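Local structure of lovastatin nonaketide synthase, polyketide synthase component (Aspergillus terreus, 7CPX) at residues Asp75-Asp81 with Asp931-Trp937; Leu101-Val106 with Ala247-Val251. The protein builds dihydromonacolin L, the lovastatin precursor, by iterative condensation of nine malonyl-CoA units with NADPH reductions and SAM-dependent methylation, working with the partner protein lovC. The protein carries 2 engineered substitutions. All blocks are in the same frame, centred on the assembly; numbering follows the deposited sequence.

Contact 1 of 2, residues Asp75-Asp81 with Asp931-Trp937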
ATOM      1  N   ASP A  75     -14.933 -26.093  17.525  1.00 90.12           N
ATOM      2  CA  ASP A  75     -14.076 -27.035  16.825  1.00 90.12           C
ATOM      3  C   ASP A  75     -13.291 -26.309  15.742  1.00 90.12           C
ATOM      4  O   ASP A  75     -13.752 -25.310  15.181  1.00 90.12           O
ATOM      5  CB  ASP A  75     -14.899 -28.169  16.200  1.00 90.12           C
ATOM      6  CG  ASP A  75     -14.033 -29.238  15.565  1.00 90.12           C
ATOM      7  OD1 ASP A  75     -12.792 -29.142  15.666  1.00 90.12           O
ATOM      8  OD2 ASP A  75     -14.594 -30.177  14.961  1.00 90.12           O
ATOM      9  N   ASP A  76     -12.096 -26.817  15.458  1.00 90.75           N
ATOM     10  CA  ASP A  76     -11.256 -26.267  14.398  1.00 90.75           C
ATOM     11  C   ASP A  76     -11.807 -26.735  13.060  1.00 90.75           C
ATOM     12  O   ASP A  76     -11.611 -27.883  12.658  1.00 90.75           O
ATOM     13  CB  ASP A  76      -9.807 -26.705  14.582  1.00 90.75           C
ATOM     14  CG  ASP A  76      -8.880 -26.108  13.542  1.00 90.75           C
ATOM     15  OD1 ASP A  76      -9.345 -25.275  12.735  1.00 90.75           O
ATOM     16  OD2 ASP A  76      -7.686 -26.471  13.529  1.00 90.75           O
ATOM     17  N   LEU A  77     -12.506 -25.841  12.358  1.00 84.61           N
ATOM     18  CA  LEU A  77     -13.147 -26.223  11.108  1.00 84.61           C
ATOM     19  C   LEU A  77     -12.139 -26.607  10.037  1.00 84.61           C
ATOM     20  O   LEU A  77     -12.479 -27.376   9.131  1.00 84.61           O
ATOM     21  CB  LEU A  77     -14.033 -25.084  10.604  1.00 84.61           C
ATOM     22  CG  LEU A  77     -15.100 -24.580  11.579  1.00 84.61           C
ATOM     23  CD1 LEU A  77     -16.259 -23.992  10.809  1.00 84.61           C
ATOM     24  CD2 LEU A  77     -15.595 -25.678  12.505  1.00 84.61           C
ATOM     25  N   GLY A  78     -10.909 -26.095  10.117  1.00 87.05           N
ATOM     26  CA  GLY A  78      -9.873 -26.557   9.214  1.00 87.05           C
ATOM     27  C   GLY A  78      -9.413 -27.968   9.491  1.00 87.05           C
ATOM     28  O   GLY A  78      -8.901 -28.631   8.583  1.00 87.05           O
ATOM     29  N   ALA A  79      -9.591 -28.442  10.721  1.00 90.47           N
ATOM     30  CA  ALA A  79      -9.267 -29.822  11.066  1.00 90.47           C
ATOM     31  C   ALA A  79     -10.315 -30.738  10.452  1.00 90.47           C
ATOM     32  O   ALA A  79     -11.441 -30.829  10.950  1.00 90.47           O
ATOM     33  CB  ALA A  79      -9.205 -29.988  12.579  1.00 90.47           C
ATOM     34  N   PHE A  80      -9.947 -31.415   9.369  1.00 86.56           N
ATOM     35  CA  PHE A  80     -10.881 -32.208   8.588  1.00 86.56           C
ATOM     36  C   PHE A  80     -10.206 -33.497   8.152  1.00 86.56           C
ATOM     37  O   PHE A  80      -9.021 -33.501   7.808  1.00 86.56           O
ATOM     38  CB  PHE A  80     -11.367 -31.416   7.372  1.00 86.56           C
ATOM     39  CG  PHE A  80     -12.130 -32.232   6.370  1.00 86.56           C
ATOM     40  CD1 PHE A  80     -13.366 -32.763   6.682  1.00 86.56           C
ATOM     41  CD2 PHE A  80     -11.619 -32.439   5.104  1.00 86.56           C
ATOM     42  CE1 PHE A  80     -14.070 -33.498   5.752  1.00 86.56           C
ATOM     43  CE2 PHE A  80     -12.316 -33.169   4.171  1.00 86.56           C
ATOM     44  CZ  PHE A  80     -13.543 -33.700   4.492  1.00 86.56           C
ATOM     45  N   ASP A  81     -10.965 -34.591   8.172  1.00 91.46           N
ATOM     46  CA  ASP A  81     -10.439 -35.901   7.796  1.00 91.46           C
ATOM     47  C   ASP A  81     -10.514 -36.052   6.276  1.00 91.46           C
ATOM     48  O   ASP A  81     -11.340 -36.776   5.719  1.00 91.46           O
ATOM     49  CB  ASP A  81     -11.200 -37.007   8.514  1.00 91.46           C
ATOM     50  CG  ASP A  81     -10.416 -38.300   8.583  1.00 91.46           C
ATOM     51  OD1 ASP A  81      -9.633 -38.572   7.649  1.00 91.46           O
ATOM     52  OD2 ASP A  81     -10.582 -39.046   9.570  1.00 91.46           O
ATOM     53  N   ASP A 931     -10.174 -37.547  11.909  1.00 96.43           N
ATOM     54  CA  ASP A 931      -8.745 -37.456  12.188  1.00 96.43           C
ATOM     55  C   ASP A 931      -8.381 -36.104  12.787  1.00 96.43           C
ATOM     56  O   ASP A 931      -7.746 -36.031  13.846  1.00 96.43           O
ATOM     57  CB  ASP A 931      -7.959 -37.708  10.901  1.00 96.43           C
ATOM     58  CG  ASP A 931      -6.463 -37.715  11.125  1.00 96.43           C
ATOM     59  OD1 ASP A 931      -5.974 -38.598  11.858  1.00 96.43           O
ATOM     60  OD2 ASP A 931      -5.775 -36.839  10.560  1.00 96.43           O
ATOM     61  N   ARG A 932      -8.773 -35.021  12.124  1.00 91.28           N
ATOM     62  CA  ARG A 932      -8.555 -33.655  12.594  1.00 91.28           C
ATOM     63  C   ARG A 932      -7.083 -33.333  12.827  1.00 91.28           C
ATOM     64  O   ARG A 932      -6.770 -32.282  13.397  1.00 91.28           O
ATOM     65  CB  ARG A 932      -9.349 -33.379  13.877  1.00 91.28           C
ATOM     66  CG  ARG A 932     -10.854 -33.341  13.680  1.00 91.28           C
ATOM     67  CD  ARG A 932     -11.552 -32.732  14.885  1.00 91.28           C
ATOM     68  NE  ARG A 932     -12.999 -32.659  14.708  1.00 91.28           N
ATOM     69  CZ  ARG A 932     -13.857 -33.590  15.102  1.00 91.28           C
ATOM     70  NH1 ARG A 932     -13.453 -34.699  15.700  1.00 91.28           N
ATOM     71  NH2 ARG A 932     -15.157 -33.404  14.891  1.00 91.28           N
ATOM     72  N   SER A 933      -6.168 -34.206  12.402  1.00 94.98           N
ATOM     73  CA  SER A 933      -4.753 -33.974  12.669  1.00 94.98           C
ATOM     74  C   SER A 933      -4.238 -32.754  11.916  1.00 94.98           C
ATOM     75  O   SER A 933      -3.492 -31.942  12.475  1.00 94.98           O
ATOM     76  CB  SER A 933      -3.939 -35.211  12.298  1.00 94.98           C
ATOM     77  OG  SER A 933      -4.372 -36.343  13.031  1.00 94.98           O
ATOM     78  N   ARG A 934      -4.626 -32.607  10.654  1.00 88.76           N
ATOM     79  CA  ARG A 934      -4.147 -31.531   9.800  1.00 88.76           C
ATOM     80  C   ARG A 934      -5.258 -30.518   9.567  1.00 88.76           C
ATOM     81  O   ARG A 934      -6.397 -30.888   9.264  1.00 88.76           O
ATOM     82  CB  ARG A 934      -3.646 -32.074   8.460  1.00 88.76           C
ATOM     83  CG  ARG A 934      -3.239 -30.994   7.474  1.00 88.76           C
ATOM     84  CD  ARG A 934      -2.482 -31.572   6.292  1.00 88.76           C
ATOM     85  NE  ARG A 934      -2.203 -30.561   5.279  1.00 88.76           N
ATOM     86  CZ  ARG A 934      -1.473 -30.770   4.192  1.00 88.76           C
ATOM     87  NH1 ARG A 934      -0.920 -31.946   3.944  1.00 88.76           N
ATOM     88  NH2 ARG A 934      -1.292 -29.772   3.331  1.00 88.76           N
ATOM     89  N   ARG A 935      -4.919 -29.240   9.712  1.00 86.41           N
ATOM     90  CA  ARG A 935      -5.871 -28.152   9.515  1.00 86.41           C
ATOM     91  C   ARG A 935      -5.837 -27.741   8.049  1.00 86.41           C
ATOM     92  O   ARG A 935      -4.881 -27.103   7.597  1.00 86.41           O
ATOM     93  CB  ARG A 935      -5.540 -26.971  10.422  1.00 86.41           C
ATOM     94  CG  ARG A 935      -6.624 -25.911  10.459  1.00 86.41           C
ATOM     95  CD  ARG A 935      -6.250 -24.755  11.364  1.00 86.41           C
ATOM     96  NE  ARG A 935      -7.375 -23.852  11.582  1.00 86.41           N
ATOM     97  CZ  ARG A 935      -7.699 -22.848  10.778  1.00 86.41           C
ATOM     98  NH1 ARG A 935      -7.002 -22.582   9.686  1.00 86.41           N
ATOM     99  NH2 ARG A 935      -8.752 -22.093  11.077  1.00 86.41           N
ATOM    100  N   TYR A 936      -6.881 -28.106   7.308  1.00 85.70           N
ATOM    101  CA  TYR A 936      -6.988 -27.767   5.892  1.00 85.70           C
ATOM    102  C   TYR A 936      -7.719 -26.437   5.778  1.00 85.70           C
ATOM    103  O   TYR A 936      -8.938 -26.366   5.955  1.00 85.70           O
ATOM    104  CB  TYR A 936      -7.708 -28.873   5.129  1.00 85.70           C
ATOM    105  CG  TYR A 936      -7.025 -30.218   5.224  1.00 85.70           C
ATOM    106  CD1 TYR A 936      -6.021 -30.571   4.337  1.00 85.70           C
ATOM    107  CD2 TYR A 936      -7.383 -31.131   6.202  1.00 85.70           C
ATOM    108  CE1 TYR A 936      -5.395 -31.795   4.420  1.00 85.70           C
ATOM    109  CE2 TYR A 936      -6.760 -32.359   6.292  1.00 85.70           C
ATOM    110  CZ  TYR A 936      -5.768 -32.686   5.399  1.00 85.70           C
ATOM    111  OH  TYR A 936      -5.142 -33.910   5.483  1.00 85.70           O
ATOM    112  N   TRP A 937      -6.973 -25.377   5.481  1.00 84.17           N
ATOM    113  CA  TRP A 937      -7.538 -24.043   5.369  1.00 84.17           C
ATOM    114  C   TRP A 937      -6.707 -23.242   4.380  1.00 84.17           C
ATOM    115  O   TRP A 937      -5.545 -23.559   4.114  1.00 84.17           O
ATOM    116  CB  TRP A 937      -7.583 -23.336   6.728  1.00 84.17           C
ATOM    117  CG  TRP A 937      -8.949 -22.888   7.133  1.00 84.17           C
ATOM    118  CD1 TRP A 937      -9.980 -23.675   7.539  1.00 84.17           C
ATOM    119  CD2 TRP A 937      -9.429 -21.541   7.183  1.00 84.17           C
ATOM    120  NE1 TRP A 937     -11.078 -22.906   7.833  1.00 84.17           N
ATOM    121  CE2 TRP A 937     -10.765 -21.590   7.623  1.00 84.17           C
ATOM    122  CE3 TRP A 937      -8.861 -20.300   6.896  1.00 84.17           C
ATOM    123  CZ2 TRP A 937     -11.540 -20.445   7.783  1.00 84.17           C
ATOM    124  CZ3 TRP A 937      -9.632 -19.165   7.054  1.00 84.17           C
ATOM    125  CH2 TRP A 937     -10.956 -19.244   7.493  1.00 84.17           C
TER

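Contact 2 of 2, residues Leu101-Val106 with Ala247-Val251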
ATOM      1  N   LEU A 101     -17.616 -29.747   6.841  1.00 80.60           N
ATOM      2  CA  LEU A 101     -18.497 -30.090   7.946  1.00 80.60           C
ATOM      3  C   LEU A 101     -19.783 -30.730   7.454  1.00 80.60           C
ATOM      4  O   LEU A 101     -20.368 -31.551   8.161  1.00 80.60           O
ATOM      5  CB  LEU A 101     -18.805 -28.854   8.786  1.00 80.60           C
ATOM      6  CG  LEU A 101     -17.809 -28.599   9.918  1.00 80.60           C
ATOM      7  CD1 LEU A 101     -16.421 -28.322   9.366  1.00 80.60           C
ATOM      8  CD2 LEU A 101     -18.281 -27.456  10.793  1.00 80.60           C
ATOM      9  N   LEU A 102     -20.239 -30.381   6.250  1.00 79.01           N
ATOM     10  CA  LEU A 102     -21.401 -31.052   5.684  1.00 79.01           C
ATOM     11  C   LEU A 102     -21.102 -32.516   5.410  1.00 79.01           C
ATOM     12  O   LEU A 102     -21.924 -33.384   5.702  1.00 79.01           O
ATOM     13  CB  LEU A 102     -21.840 -30.347   4.403  1.00 79.01           C
ATOM     14  CG  LEU A 102     -22.705 -29.106   4.607  1.00 79.01           C
ATOM     15  CD1 LEU A 102     -22.769 -28.291   3.334  1.00 79.01           C
ATOM     16  CD2 LEU A 102     -24.098 -29.504   5.049  1.00 79.01           C
ATOM     17  N   LEU A 103     -19.929 -32.809   4.853  1.00 82.01           N
ATOM     18  CA  LEU A 103     -19.539 -34.198   4.652  1.00 82.01           C
ATOM     19  C   LEU A 103     -19.501 -34.940   5.980  1.00 82.01           C
ATOM     20  O   LEU A 103     -20.050 -36.043   6.113  1.00 82.01           O
ATOM     21  CB  LEU A 103     -18.175 -34.263   3.965  1.00 82.01           C
ATOM     22  CG  LEU A 103     -18.141 -33.928   2.477  1.00 82.01           C
ATOM     23  CD1 LEU A 103     -16.713 -33.736   2.016  1.00 82.01           C
ATOM     24  CD2 LEU A 103     -18.801 -35.029   1.678  1.00 82.01           C
ATOM     25  N   GLU A 104     -18.865 -34.335   6.985  1.00 85.09           N
ATOM     26  CA  GLU A 104     -18.759 -34.992   8.284  1.00 85.09           C
ATOM     27  C   GLU A 104     -20.136 -35.232   8.895  1.00 85.09           C
ATOM     28  O   GLU A 104     -20.423 -36.327   9.389  1.00 85.09           O
ATOM     29  CB  GLU A 104     -17.886 -34.160   9.220  1.00 85.09           C
ATOM     30  CG  GLU A 104     -16.430 -34.091   8.793  1.00 85.09           C
ATOM     31  CD  GLU A 104     -15.591 -33.214   9.700  1.00 85.09           C
ATOM     32  OE1 GLU A 104     -16.173 -32.414  10.460  1.00 85.09           O
ATOM     33  OE2 GLU A 104     -14.349 -33.325   9.652  1.00 85.09           O
ATOM     34  N   THR A 105     -21.009 -34.224   8.851  1.00 82.15           N
ATOM     35  CA  THR A 105     -22.331 -34.352   9.452  1.00 82.15           C
ATOM     36  C   THR A 105     -23.209 -35.324   8.683  1.00 82.15           C
ATOM     37  O   THR A 105     -24.016 -36.031   9.289  1.00 82.15           O
ATOM     38  CB  THR A 105     -23.013 -32.987   9.523  1.00 82.15           C
ATOM     39  OG1 THR A 105     -22.982 -32.365   8.233  1.00 82.15           O
ATOM     40  CG2 THR A 105     -22.317 -32.104  10.530  1.00 82.15           C
ATOM     41  N   VAL A 106     -23.081 -35.372   7.359  1.00 80.57           N
ATOM     42  CA  VAL A 106     -23.859 -36.326   6.582  1.00 80.57           C
ATOM     43  C   VAL A 106     -23.412 -37.744   6.892  1.00 80.57           C
ATOM     44  O   VAL A 106     -24.239 -38.652   7.020  1.00 80.57           O
ATOM     45  CB  VAL A 106     -23.756 -36.010   5.081  1.00 80.57           C
ATOM     46  CG1 VAL A 106     -24.308 -37.162   4.264  1.00 80.57           C
ATOM     47  CG2 VAL A 106     -24.518 -34.741   4.765  1.00 80.57           C
ATOM     48  N   ALA A 247     -23.483 -23.502  12.535  1.00 79.40           N
ATOM     49  CA  ALA A 247     -24.088 -24.815  12.674  1.00 79.40           C
ATOM     50  C   ALA A 247     -24.081 -25.516  11.327  1.00 79.40           C
ATOM     51  O   ALA A 247     -24.331 -24.897  10.288  1.00 79.40           O
ATOM     52  CB  ALA A 247     -25.515 -24.717  13.219  1.00 79.40           C
ATOM     53  N   VAL A 248     -23.786 -26.810  11.361  1.00 79.15           N
ATOM     54  CA  VAL A 248     -23.869 -27.678  10.195  1.00 79.15           C
ATOM     55  C   VAL A 248     -24.708 -28.879  10.600  1.00 79.15           C
ATOM     56  O   VAL A 248     -24.292 -29.676  11.449  1.00 79.15           O
ATOM     57  CB  VAL A 248     -22.489 -28.115   9.693  1.00 79.15           C
ATOM     58  CG1 VAL A 248     -22.633 -28.977   8.455  1.00 79.15           C
ATOM     59  CG2 VAL A 248     -21.631 -26.897   9.406  1.00 79.15           C
ATOM     60  N   CYS A 249     -25.878 -29.016   9.993  1.00 78.71           N
ATOM     61  CA  CYS A 249     -26.810 -30.083  10.318  1.00 78.71           C
ATOM     62  C   CYS A 249     -27.025 -30.956   9.097  1.00 78.71           C
ATOM     63  O   CYS A 249     -26.980 -30.476   7.963  1.00 78.71           O
ATOM     64  CB  CYS A 249     -28.150 -29.520  10.794  1.00 78.71           C
ATOM     65  SG  CYS A 249     -29.329 -30.774  11.341  1.00 78.71           S
ATOM     66  N   SER A 250     -27.241 -32.245   9.335  1.00 79.59           N
ATOM     67  CA  SER A 250     -27.617 -33.178   8.289  1.00 79.59           C
ATOM     68  C   SER A 250     -28.689 -34.094   8.846  1.00 79.59           C
ATOM     69  O   SER A 250     -28.563 -34.588   9.968  1.00 79.59           O
ATOM     70  CB  SER A 250     -26.417 -33.995   7.802  1.00 79.59           C
ATOM     71  OG  SER A 250     -25.390 -33.148   7.321  1.00 79.59           O
ATOM     72  N   VAL A 251     -29.743 -34.314   8.068  1.00 78.27           N
ATOM     73  CA  VAL A 251     -30.883 -35.107   8.498  1.00 78.27           C
ATOM     74  C   VAL A 251     -31.208 -36.101   7.395  1.00 78.27           C
ATOM     75  O   VAL A 251     -31.487 -35.703   6.259  1.00 78.27           O
ATOM     76  CB  VAL A 251     -32.096 -34.218   8.814  1.00 78.27           C
ATOM     77  CG1 VAL A 251     -33.382 -34.996   8.695  1.00 78.27           C
ATOM     78  CG2 VAL A 251     -31.963 -33.625  10.202  1.00 78.27           C
TER

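Contact 1 of 2, residues Asp75-Asp81 with Asp931-Trp937
Two salt bridges tie D75-D81 to D931-W937: D76 OD1 lies 2.7 Å from R935 NE, and D75 OD2 is 3.0 Å from R932 NE. Both carboxylates are met on the syn side, but the tilt between carboxylate and guanidinium planes differs: 23° for D76-R935, 59° for D75-R932. D76 extends anti to its own amide (chi1 -177°), placing OD1 where it also accepts from G78 N at 3.2 Å. This is an Asx turn superposed on the type I turn D76-A79, so two donors grip OD1. D931 N reaches D81 OD2 at 2.8 Å from above the carboxylate plane, while the D931 side chain pairs with R483. A single backbone bridge joins A79 and R935, with Y936 N donating to G78 O at a doubtfully short separation. In the packing, A79 CB meets R932 CB at 3.6 Å, G78 CA lies at the indole edge of W937, and F80 CB approaches Y936 CD2 at 4.2 Å. An R-Y-W segment held against a ketosynthase loop, between the transacylase and dehydratase regions, is consistent with the post-acyltransferase linker of polyketide synthases, which runs back over the ketosynthase.

Contact 2 of 2, residues Leu101-Val106 with Ala247-Val251
V248 and S250 of strand 247-251 face helix 101-106 across a helix-on-sheet layer of the thiolase fold, the ketosynthase framework. The axes of the two segments approach to 7.2 Å and cross at -39°, the chains running in roughly the same direction. Strand 247-255 lies inside the mixed sheet between strands 11-19 and 203-209. A247, C249 and V251 point the other way and meet helix 369-386, so helices cover both faces at this point.

The apolar part centres on V248, which has the largest buried area of the contact. With CG1 anti to the amide nitrogen (chi1 -178°), both methyls lean on the helix: CG2 rests on L101, 3.5 Å from CB and close to CD2, and CG1 sits between L102 CD2 at 3.7 Å and T105 OG1 at 3.4 Å. T105 CG2 packs by the same valine, 3.3 Å from V248 O. Beside this cluster, V106 CG2 lies 3.7 Å from S250 CB. L102 and V106 also touch strand 203-209, through A206 and A208 for L102 and I204 for V106, and so extend the layer to the neighbouring strand.

The polar part is a pair of buried hydroxyls. S250 OG donates to T105 OG1 over 2.7 Å, the one hydrogen bond between the segments. The T105 chi1 of 52° sets OG1 between its own amide and carbonyl, turned back to the preceding helix turn. There OG1 stands 2.7 Å from L101 O and 2.9 Å from L102 O.

From the N terminus, the chain enters contact 1 at 75-81 and reaches helix 101-106 soon afterwards. It returns at strand 247-251 to close contact 2, a loop within the N-terminal part of the ketosynthase, and only at 931-937 does it close contact 1. Contact 2 is therefore nested inside the much longer loop of contact 1, which spans the transacylase region. Their centres are 15 Å apart and they touch: L77 CD2 lies 3.6 Å from L101 CD2, and F80 packs on E104 and L103. Through these residues, loop 75-81, held by 931-937, is seated on helix 97-113, which covers one face of the mixed sheet.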